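Local coordinates for protein chitinase (Paenibacillus sp. FPU-7, PDB 5GZT) that probably hydrolyses internal beta-1,4 linkages of chitin and chitodextrins, as an endochitinase with two family 18 glycosidase modules in one chain, at residues Asn193-Val198 / Arg641-Ser646; Lys272-Gly277 / Pro523-Met528; Ala880-His883 / Gly889-Leu892. One frame throughout, in Å; residues are numbered along the deposited sequence. Where two conformers were deposited one is given.

Contact 1. Residues Asn193-Val198 / Arg641-Ser646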
loop_
_atom_site.group_PDB
_atom_site.type_symbol
_atom_site.label_atom_id
_atom_site.label_comp_id
_atom_site.label_asym_id
_atom_site.label_seq_id
_atom_site.Cartn_x
_atom_site.Cartn_y
_atom_site.Cartn_z
ATOM N N ASN B 193 11.780 -8.030 -5.822
ATOM C CA ASN B 193 11.921 -6.971 -4.825
ATOM C C ASN B 193 12.324 -5.625 -5.434
ATOM O O ASN B 193 11.891 -4.528 -4.969
ATOM C CB ASN B 193 12.963 -7.384 -3.801
ATOM C CG ASN B 193 12.546 -8.570 -2.971
ATOM O OD1 ASN B 193 11.428 -9.095 -3.033
ATOM N ND2 ASN B 193 13.446 -8.996 -2.179
ATOM N N ASP B 194 13.119 -5.712 -6.506
ATOM C CA ASP B 194 13.625 -4.546 -7.219
ATOM C C ASP B 194 12.594 -3.891 -8.157
ATOM O O ASP B 194 12.886 -2.872 -8.783
ATOM C CB ASP B 194 14.875 -4.939 -8.047
ATOM C CG ASP B 194 16.144 -5.118 -7.188
ATOM O OD1 ASP B 194 16.318 -4.415 -6.149
ATOM O OD2 ASP B 194 16.993 -5.955 -7.600
ATOM N N ARG B 195 11.425 -4.494 -8.283
ATOM C CA ARG B 195 10.359 -3.961 -9.070
ATOM C C ARG B 195 10.670 -3.974 -10.568
ATOM O O ARG B 195 10.340 -3.045 -11.329
ATOM C CB ARG B 195 9.905 -2.607 -8.480
ATOM C CG ARG B 195 9.262 -2.855 -7.120
ATOM C CD ARG B 195 8.724 -1.598 -6.567
ATOM N NE ARG B 195 9.857 -0.783 -6.193
ATOM C CZ ARG B 195 10.125 0.425 -6.620
ATOM N NH1 ARG B 195 9.351 1.049 -7.499
ATOM N NH2 ARG B 195 11.210 1.017 -6.145
ATOM N N GLN B 196 11.281 -5.087 -10.973
ATOM C CA GLN B 196 11.271 -5.494 -12.372
ATOM C C GLN B 196 10.082 -6.344 -12.722
ATOM O O GLN B 196 9.619 -7.151 -11.934
ATOM C CB GLN B 196 12.491 -6.300 -12.717
ATOM C CG GLN B 196 13.732 -5.463 -12.651
ATOM C CD GLN B 196 14.925 -6.277 -13.050
ATOM O OE1 GLN B 196 15.164 -7.334 -12.491
ATOM N NE2 GLN B 196 15.668 -5.801 -14.030
ATOM N N LEU B 197 9.605 -6.120 -13.932
ATOM C CA LEU B 197 8.615 -6.925 -14.570
ATOM C C LEU B 197 9.321 -7.891 -15.551
ATOM O O LEU B 197 10.185 -7.475 -16.342
ATOM C CB LEU B 197 7.653 -6.006 -15.302
ATOM C CG LEU B 197 6.416 -6.644 -15.899
ATOM C CD1 LEU B 197 5.757 -7.594 -14.942
ATOM C CD2 LEU B 197 5.412 -5.588 -16.342
ATOM N N VAL B 198 8.984 -9.176 -15.446
ATOM C CA VAL B 198 9.583 -10.208 -16.244
ATOM C C VAL B 198 8.434 -10.865 -16.982
ATOM O O VAL B 198 7.501 -11.358 -16.334
ATOM C CB VAL B 198 10.378 -11.222 -15.391
ATOM C CG1 VAL B 198 10.856 -12.400 -16.235
ATOM C CG2 VAL B 198 11.600 -10.543 -14.783
ATOM N N ARG B 641 11.208 0.200 4.373
ATOM C CA ARG B 641 11.586 -1.208 4.236
ATOM C C ARG B 641 11.288 -1.739 2.882
ATOM O O ARG B 641 12.129 -2.425 2.296
ATOM C CB ARG B 641 10.870 -2.029 5.267
ATOM C CG ARG B 641 11.522 -1.839 6.599
ATOM C CD ARG B 641 12.645 -2.885 6.673
ATOM N NE ARG B 641 13.563 -2.563 7.738
ATOM C CZ ARG B 641 14.648 -3.254 8.014
ATOM N NH1 ARG B 641 14.934 -4.361 7.337
ATOM N NH2 ARG B 641 15.433 -2.832 8.986
ATOM N N LEU B 642 10.120 -1.417 2.343
ATOM C CA LEU B 642 9.776 -1.936 1.051
ATOM C C LEU B 642 10.414 -1.212 -0.064
ATOM O O LEU B 642 10.476 -1.759 -1.128
ATOM C CB LEU B 642 8.280 -1.943 0.787
ATOM C CG LEU B 642 7.449 -2.988 1.494
ATOM C CD1 LEU B 642 6.040 -2.832 0.960
ATOM C CD2 LEU B 642 7.913 -4.414 1.296
ATOM N N TYR B 643 10.869 0.013 0.155
ATOM C CA TYR B 643 11.536 0.760 -0.864
ATOM C C TYR B 643 13.063 0.865 -0.668
ATOM O O TYR B 643 13.702 1.681 -1.336
ATOM C CB TYR B 643 10.791 2.117 -1.069
ATOM C CG TYR B 643 9.501 1.840 -1.796
ATOM C CD1 TYR B 643 8.401 1.373 -1.132
ATOM C CD2 TYR B 643 9.426 1.944 -3.194
ATOM C CE1 TYR B 643 7.242 1.037 -1.793
ATOM C CE2 TYR B 643 8.256 1.611 -3.910
ATOM C CZ TYR B 643 7.147 1.191 -3.236
ATOM O OH TYR B 643 6.011 0.801 -3.941
ATOM N N ALA B 644 13.646 0.054 0.223
ATOM C CA ALA B 644 15.071 0.095 0.461
ATOM C C ALA B 644 15.870 -0.401 -0.784
ATOM O O ALA B 644 15.537 -1.421 -1.391
ATOM C CB ALA B 644 15.419 -0.778 1.653
ATOM N N LYS B 645 16.917 0.327 -1.151
ATOM C CA LYS B 645 17.848 -0.117 -2.223
ATOM C C LYS B 645 18.492 -1.482 -1.894
ATOM O O LYS B 645 19.130 -1.640 -0.834
ATOM C CB LYS B 645 18.906 0.986 -2.571
ATOM C CG LYS B 645 20.016 1.330 -1.543
ATOM C CD LYS B 645 19.597 2.230 -0.355
ATOM C CE LYS B 645 19.181 1.458 0.920
ATOM N NZ LYS B 645 18.040 2.044 1.688
ATOM N N SER B 646 18.274 -2.484 -2.762
ATOM C CA SER B 646 19.012 -3.757 -2.649
ATOM C C SER B 646 20.528 -3.443 -2.664
ATOM O O SER B 646 21.004 -2.434 -3.266
ATOM C CB SER B 646 18.649 -4.788 -3.738
ATOM O OG SER B 646 17.454 -5.480 -3.420
HETATM O O HOH W 1 10.111 -4.657 -2.727
HETATM O O HOH W 2 12.970 1.326 -4.044
#
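A beta-hairpin turn of an antiparallel sheet meets the end of a TIM-barrel helix here, where R195 lays its guanidinium against the ring of Y643. The turn joins strands 184-191 and 197-203, and Y643 is the first residue beyond helix 633-642 to leave helical geometry. Atom CE2 of Y643 stands over the centre of the guanidinium, 3.5 Å from R195 CZ, while the two planes are inclined at 52°, so the groups meet obliquely and not as a flat stack. The two side chains as wholes cross at about a right angle, and a bend at the third torsion of R195 (chi3 -71°) turns the guanidinium to the ring. Both polar ends are anchored elsewhere: R195 NH1 binds the carbonyl of L248, and Y643 OH that of G277.

Helix 633-642 follows the last strand of the first family 18 barrel, 619-623, and the contact joins the hairpin turn to the end of that helix. Water spans the seam twice. One molecule donates to N193 O at 2.9 Å and, weakly, to L642 O; another donates to Y643 O at 2.8 Å and weakly accepts from R195 NH2. Farther out, S646 OG makes a polar contact with D194 OD1 at 3.1 Å; D194 OD2 also forms a long, weak ion pair with K246.

Contact 2. Residues Lys272-Gly277 / Pro523-Met528. With FMT (formic acid), chain G.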
loop_
_atom_site.group_PDB
_atom_site.type_symbol
_atom_site.label_atom_id
_atom_site.label_comp_id
_atom_site.label_asym_id
_atom_site.label_seq_id
_atom_site.Cartn_x
_atom_site.Cartn_y
_atom_site.Cartn_z
ATOM N N LYS B 272 -2.175 -8.915 -17.835
ATOM C CA LYS B 272 -1.849 -8.113 -16.626
ATOM C C LYS B 272 -0.683 -8.749 -15.910
ATOM O O LYS B 272 -0.685 -9.961 -15.743
ATOM C CB LYS B 272 -2.976 -8.165 -15.611
ATOM C CG LYS B 272 -4.234 -7.425 -15.938
ATOM C CD LYS B 272 -5.364 -8.022 -15.098
ATOM C CE LYS B 272 -6.690 -7.344 -15.410
ATOM N NZ LYS B 272 -7.758 -7.672 -14.428
ATOM N N ALA B 273 0.280 -7.936 -15.485
ATOM C CA ALA B 273 1.325 -8.344 -14.538
ATOM C C ALA B 273 1.254 -7.488 -13.281
ATOM O O ALA B 273 0.729 -6.372 -13.307
ATOM C CB ALA B 273 2.698 -8.158 -15.130
ATOM N N PHE B 274 1.857 -7.981 -12.217
ATOM C CA PHE B 274 1.768 -7.298 -10.912
ATOM C C PHE B 274 3.159 -7.019 -10.404
ATOM O O PHE B 274 3.970 -7.933 -10.291
ATOM C CB PHE B 274 1.016 -8.194 -9.981
ATOM C CG PHE B 274 -0.350 -8.554 -10.477
ATOM C CD1 PHE B 274 -1.377 -7.639 -10.405
ATOM C CD2 PHE B 274 -0.597 -9.784 -11.077
ATOM C CE1 PHE B 274 -2.648 -7.940 -10.861
ATOM C CE2 PHE B 274 -1.879 -10.089 -11.573
ATOM C CZ PHE B 274 -2.904 -9.155 -11.454
ATOM N N VAL B 275 3.438 -5.748 -10.149
ATOM C CA VAL B 275 4.748 -5.298 -9.674
ATOM C C VAL B 275 4.658 -5.204 -8.125
ATOM O O VAL B 275 3.702 -4.622 -7.589
ATOM C CB VAL B 275 5.139 -3.984 -10.380
ATOM C CG1 VAL B 275 6.368 -3.346 -9.783
ATOM C CG2 VAL B 275 5.408 -4.278 -11.865
ATOM N N GLN B 276 5.605 -5.850 -7.433
ATOM C CA GLN B 276 5.646 -5.855 -5.969
ATOM C C GLN B 276 5.694 -4.399 -5.431
ATOM O O GLN B 276 5.955 -3.455 -6.157
ATOM C CB GLN B 276 6.876 -6.627 -5.466
ATOM C CG GLN B 276 6.843 -8.125 -5.666
ATOM C CD GLN B 276 8.142 -8.788 -5.161
ATOM O OE1 GLN B 276 8.908 -8.194 -4.391
ATOM N NE2 GLN B 276 8.391 -10.022 -5.590
ATOM N N GLY B 277 5.473 -4.249 -4.132
ATOM C CA GLY B 277 5.663 -2.964 -3.466
ATOM C C GLY B 277 4.405 -2.155 -3.167
ATOM O O GLY B 277 4.487 -0.989 -2.774
ATOM N N PRO B 523 -1.914 -17.194 -5.852
ATOM C CA PRO B 523 -0.559 -16.827 -6.118
ATOM C C PRO B 523 0.044 -15.792 -5.135
ATOM O O PRO B 523 -0.619 -14.810 -4.830
ATOM C CB PRO B 523 -0.634 -16.126 -7.500
ATOM C CG PRO B 523 -1.937 -16.557 -8.075
ATOM C CD PRO B 523 -2.813 -16.753 -6.915
ATOM N N ALA B 524 1.335 -15.916 -4.855
ATOM C CA ALA B 524 2.058 -14.990 -3.938
ATOM C C ALA B 524 1.853 -13.543 -4.345
ATOM O O ALA B 524 1.438 -12.718 -3.506
ATOM C CB ALA B 524 3.566 -15.347 -3.849
ATOM N N GLU B 525 2.091 -13.303 -5.642
ATOM C CA GLU B 525 1.824 -12.112 -6.442
ATOM C C GLU B 525 0.552 -11.309 -6.061
ATOM O O GLU B 525 0.433 -10.112 -6.320
ATOM C CB GLU B 525 1.660 -12.566 -7.927
ATOM C CG GLU B 525 2.082 -11.527 -8.944
ATOM C CD GLU B 525 2.488 -12.147 -10.263
ATOM O OE1 GLU B 525 3.489 -11.692 -10.908
ATOM O OE2 GLU B 525 1.782 -13.106 -10.626
ATOM N N LYS B 526 -0.439 -12.025 -5.585
ATOM C CA LYS B 526 -1.754 -11.452 -5.349
ATOM C C LYS B 526 -2.079 -11.443 -3.827
ATOM O O LYS B 526 -3.284 -11.311 -3.426
ATOM C CB LYS B 526 -2.819 -12.276 -6.116
ATOM C CG LYS B 526 -2.828 -12.054 -7.625
ATOM C CD LYS B 526 -4.009 -12.703 -8.330
ATOM C CE LYS B 526 -4.207 -12.024 -9.717
ATOM N NZ LYS B 526 -5.445 -12.548 -10.340
ATOM N N LEU B 527 -1.055 -11.650 -2.981
ATOM C CA LEU B 527 -1.304 -11.686 -1.529
ATOM C C LEU B 527 -0.698 -10.484 -0.856
ATOM O O LEU B 527 0.553 -10.323 -0.873
ATOM C CB LEU B 527 -0.732 -12.927 -0.897
ATOM C CG LEU B 527 -1.510 -14.200 -1.248
ATOM C CD1 LEU B 527 -0.695 -15.326 -0.648
ATOM C CD2 LEU B 527 -2.922 -14.220 -0.701
ATOM N N MET B 528 -1.548 -9.667 -0.239
ATOM C CA MET B 528 -1.060 -8.554 0.583
ATOM C C MET B 528 -1.122 -9.042 2.034
ATOM O O MET B 528 -2.115 -9.642 2.529
ATOM C CB MET B 528 -1.912 -7.322 0.450
ATOM C CG MET B 528 -1.912 -6.662 -0.893
ATOM S SD MET B 528 -0.547 -5.625 -1.262
ATOM C CE MET B 528 -0.843 -4.209 -0.196
HETATM C C FMT G . -6.453 -10.163 -12.762
HETATM O O1 FMT G . -7.685 -10.276 -12.899
HETATM O O2 FMT G . -5.589 -11.200 -12.789
#
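F274 is overlapped by the aliphatic parts of two charged side chains, E525 and K526, consecutive residues that reach it at different points. E525 meets the root of the phenylalanine: its CG lies 3.6 Å from F274 CB and 3.8 Å from F274 CD2. The two side chains cross at about a right angle, with ring and carboxylate planes 59° apart. A chi1 of -150° sets E525 CG roughly opposite the backbone N and against F274, and the chain runs on extended from there; this holds for one of its two deposited conformers. K526 instead serves the far end of the ring, where its CE approaches F274 CE2 to 3.6 Å from an oblique direction.

The lysine illustrates how a long side chain can divide its work between apolar and polar partners. While its CE packs on the phenylalanine, its NZ donates to the carbonyls of T473 and L476 and to O2 of a formic acid molecule, 2.8 Å away. That molecule, probably from the crystallisation liquor, lies at the ring edge near its plane, with its O2 3.6 Å from F274 CZ. Its O1 receives a weak hydrogen bond from K272 NZ at 3.0 Å, and K272 NZ is also bonded to Y450 OH. K272 NZ and K526 NZ, 6.8 Å apart, thus hold the small molecule by its two oxygens.

Around F274 the long strand 264-284 is paired with strand 251-261, through A273 with W253 and V275 with G251. The contact joins this part of the strand to the loop entering parallel strand 527-532, at the N-terminal end of that strand in the family 18 TIM barrel.

Contact 3. Residues Ala880-His883 / Gly889-Leu892. With PO4 (phosphate ion), chain D.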
loop_
_atom_site.group_PDB
_atom_site.type_symbol
_atom_site.label_atom_id
_atom_site.label_comp_id
_atom_site.label_asym_id
_atom_site.label_seq_id
_atom_site.Cartn_x
_atom_site.Cartn_y
_atom_site.Cartn_z
ATOM N N ALA B 880 42.781 43.919 10.679
ATOM C CA ALA B 880 43.101 45.333 11.005
ATOM C C ALA B 880 41.809 46.078 11.391
ATOM O O ALA B 880 41.779 46.872 12.358
ATOM C CB ALA B 880 43.848 46.063 9.820
ATOM N N PHE B 881 40.718 45.788 10.671
ATOM C CA PHE B 881 39.440 46.433 10.961
ATOM C C PHE B 881 38.955 46.036 12.401
ATOM O O PHE B 881 38.489 46.844 13.172
ATOM C CB PHE B 881 38.448 46.026 9.872
ATOM C CG PHE B 881 37.147 46.798 9.891
ATOM C CD1 PHE B 881 36.138 46.451 10.774
ATOM C CD2 PHE B 881 36.926 47.852 8.986
ATOM C CE1 PHE B 881 34.982 47.134 10.803
ATOM C CE2 PHE B 881 35.734 48.532 8.982
ATOM C CZ PHE B 881 34.743 48.153 9.881
ATOM N N MET B 882 39.098 44.769 12.707
ATOM C CA MET B 882 38.726 44.208 13.995
ATOM C C MET B 882 39.399 44.961 15.139
ATOM O O MET B 882 38.725 45.484 16.056
ATOM C CB MET B 882 38.980 42.693 14.009
ATOM C CG MET B 882 38.565 41.980 15.335
ATOM S SD MET B 882 39.276 40.299 15.395
ATOM C CE MET B 882 40.902 40.722 15.888
ATOM N N HIS B 883 40.695 45.035 15.085
ATOM C CA HIS B 883 41.446 45.773 16.097
ATOM C C HIS B 883 41.166 47.273 16.110
ATOM O O HIS B 883 41.048 47.865 17.164
ATOM C CB HIS B 883 42.979 45.606 15.879
ATOM C CG HIS B 883 43.487 44.238 16.196
ATOM N ND1 HIS B 883 43.310 43.689 17.442
ATOM C CD2 HIS B 883 44.283 43.370 15.503
ATOM C CE1 HIS B 883 43.905 42.510 17.481
ATOM N NE2 HIS B 883 44.450 42.269 16.307
ATOM N N GLY B 889 35.907 39.571 17.629
ATOM C CA GLY B 889 35.925 38.506 16.661
ATOM C C GLY B 889 35.348 38.930 15.350
ATOM O O GLY B 889 35.065 40.134 15.152
ATOM N N ILE B 890 35.345 38.005 14.413
ATOM C CA ILE B 890 34.859 38.230 13.063
ATOM C C ILE B 890 33.767 37.176 12.705
ATOM O O ILE B 890 33.925 35.959 12.896
ATOM C CB ILE B 890 36.048 38.152 12.048
ATOM C CG1 ILE B 890 36.961 39.349 12.196
ATOM C CG2 ILE B 890 35.552 38.137 10.605
ATOM C CD1 ILE B 890 38.335 39.135 11.562
ATOM N N ASP B 891 32.663 37.650 12.179
ATOM C CA ASP B 891 31.662 36.821 11.564
ATOM C C ASP B 891 31.605 37.090 10.078
ATOM O O ASP B 891 31.676 38.269 9.677
ATOM C CB ASP B 891 30.317 37.181 12.174
ATOM C CG ASP B 891 29.148 36.439 11.479
ATOM O OD1 ASP B 891 29.029 35.194 11.554
ATOM O OD2 ASP B 891 28.326 37.187 10.895
ATOM N N LEU B 892 31.600 36.056 9.254
ATOM C CA LEU B 892 31.502 36.220 7.789
ATOM C C LEU B 892 30.145 35.764 7.294
ATOM O O LEU B 892 29.753 34.622 7.547
ATOM C CB LEU B 892 32.572 35.400 7.081
ATOM C CG LEU B 892 34.024 35.668 7.386
ATOM C CD1 LEU B 892 34.946 34.847 6.492
ATOM C CD2 LEU B 892 34.337 37.140 7.269
HETATM P P PO4 D . 40.908 44.373 20.075
HETATM O O1 PO4 D . 40.163 44.099 18.758
HETATM O O2 PO4 D . 42.229 44.793 19.560
HETATM O O3 PO4 D . 40.156 45.399 20.778
HETATM O O4 PO4 D . 41.084 43.083 20.903
#
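M882 and I890 cross at about a right angle, the methionine coming from helix 868-884 and the isoleucine from strand 889-893, which follows it after a short loop. The sulfur does most of the touching: M882 SD lies 4.1 Å from I890 CG1 and is about equally near I890 CD1, so that it rests alongside the outer branch of the isoleucine. The same sulfur is 4.0 Å from G889 CA, and M882 CG stands 4.0 Å from G889 O. Pointing CG opposite the backbone N (chi1 -178°) carries M882 toward the strand, and a turn at chi3 (80°) brings its methyl back over one face of the H883 ring, 3.8 Å above the plane and offset toward the rim.

H883 addresses a different partner. Its ND1 donates to O2 of a phosphate at 2.6 Å in a nearly straight bond (171°), the oxygen lying in the ring plane, while NE2 is bonded to E929 OE1. The ion is also held by Y937 OH and K935 NZ. Helix 868-884 here packs on the next parallel strand, 889-893, of the second family 18 TIM barrel. Its apolar interface relies on shape and dispersion, whereas the phosphate, probably from the crystallisation liquor, is gripped by directed hydrogen bonds near the C-terminal end of the helix.

How the contacts relate
The three contacts show how chemistry follows position within a modular enzyme. Contacts 1 and 2 are neighbours, their centres 13 Å apart: residues 193-198 flank strand 264-284, which supplies residues 272-277, and the side chains of L197 and A273 pack directly between them. Contact 1 lies at the surface and leans on water and polar groups; contact 2 is partly buried, packing an aromatic side chain against methylenes of two charged residues. Contact 3 belongs to the other family 18 barrel, its centre 54 Å from that of contact 1 and 65 Å from that of contact 2. It is buried and largely apolar, and links elements close in sequence, unlike the long-range closures of the other two.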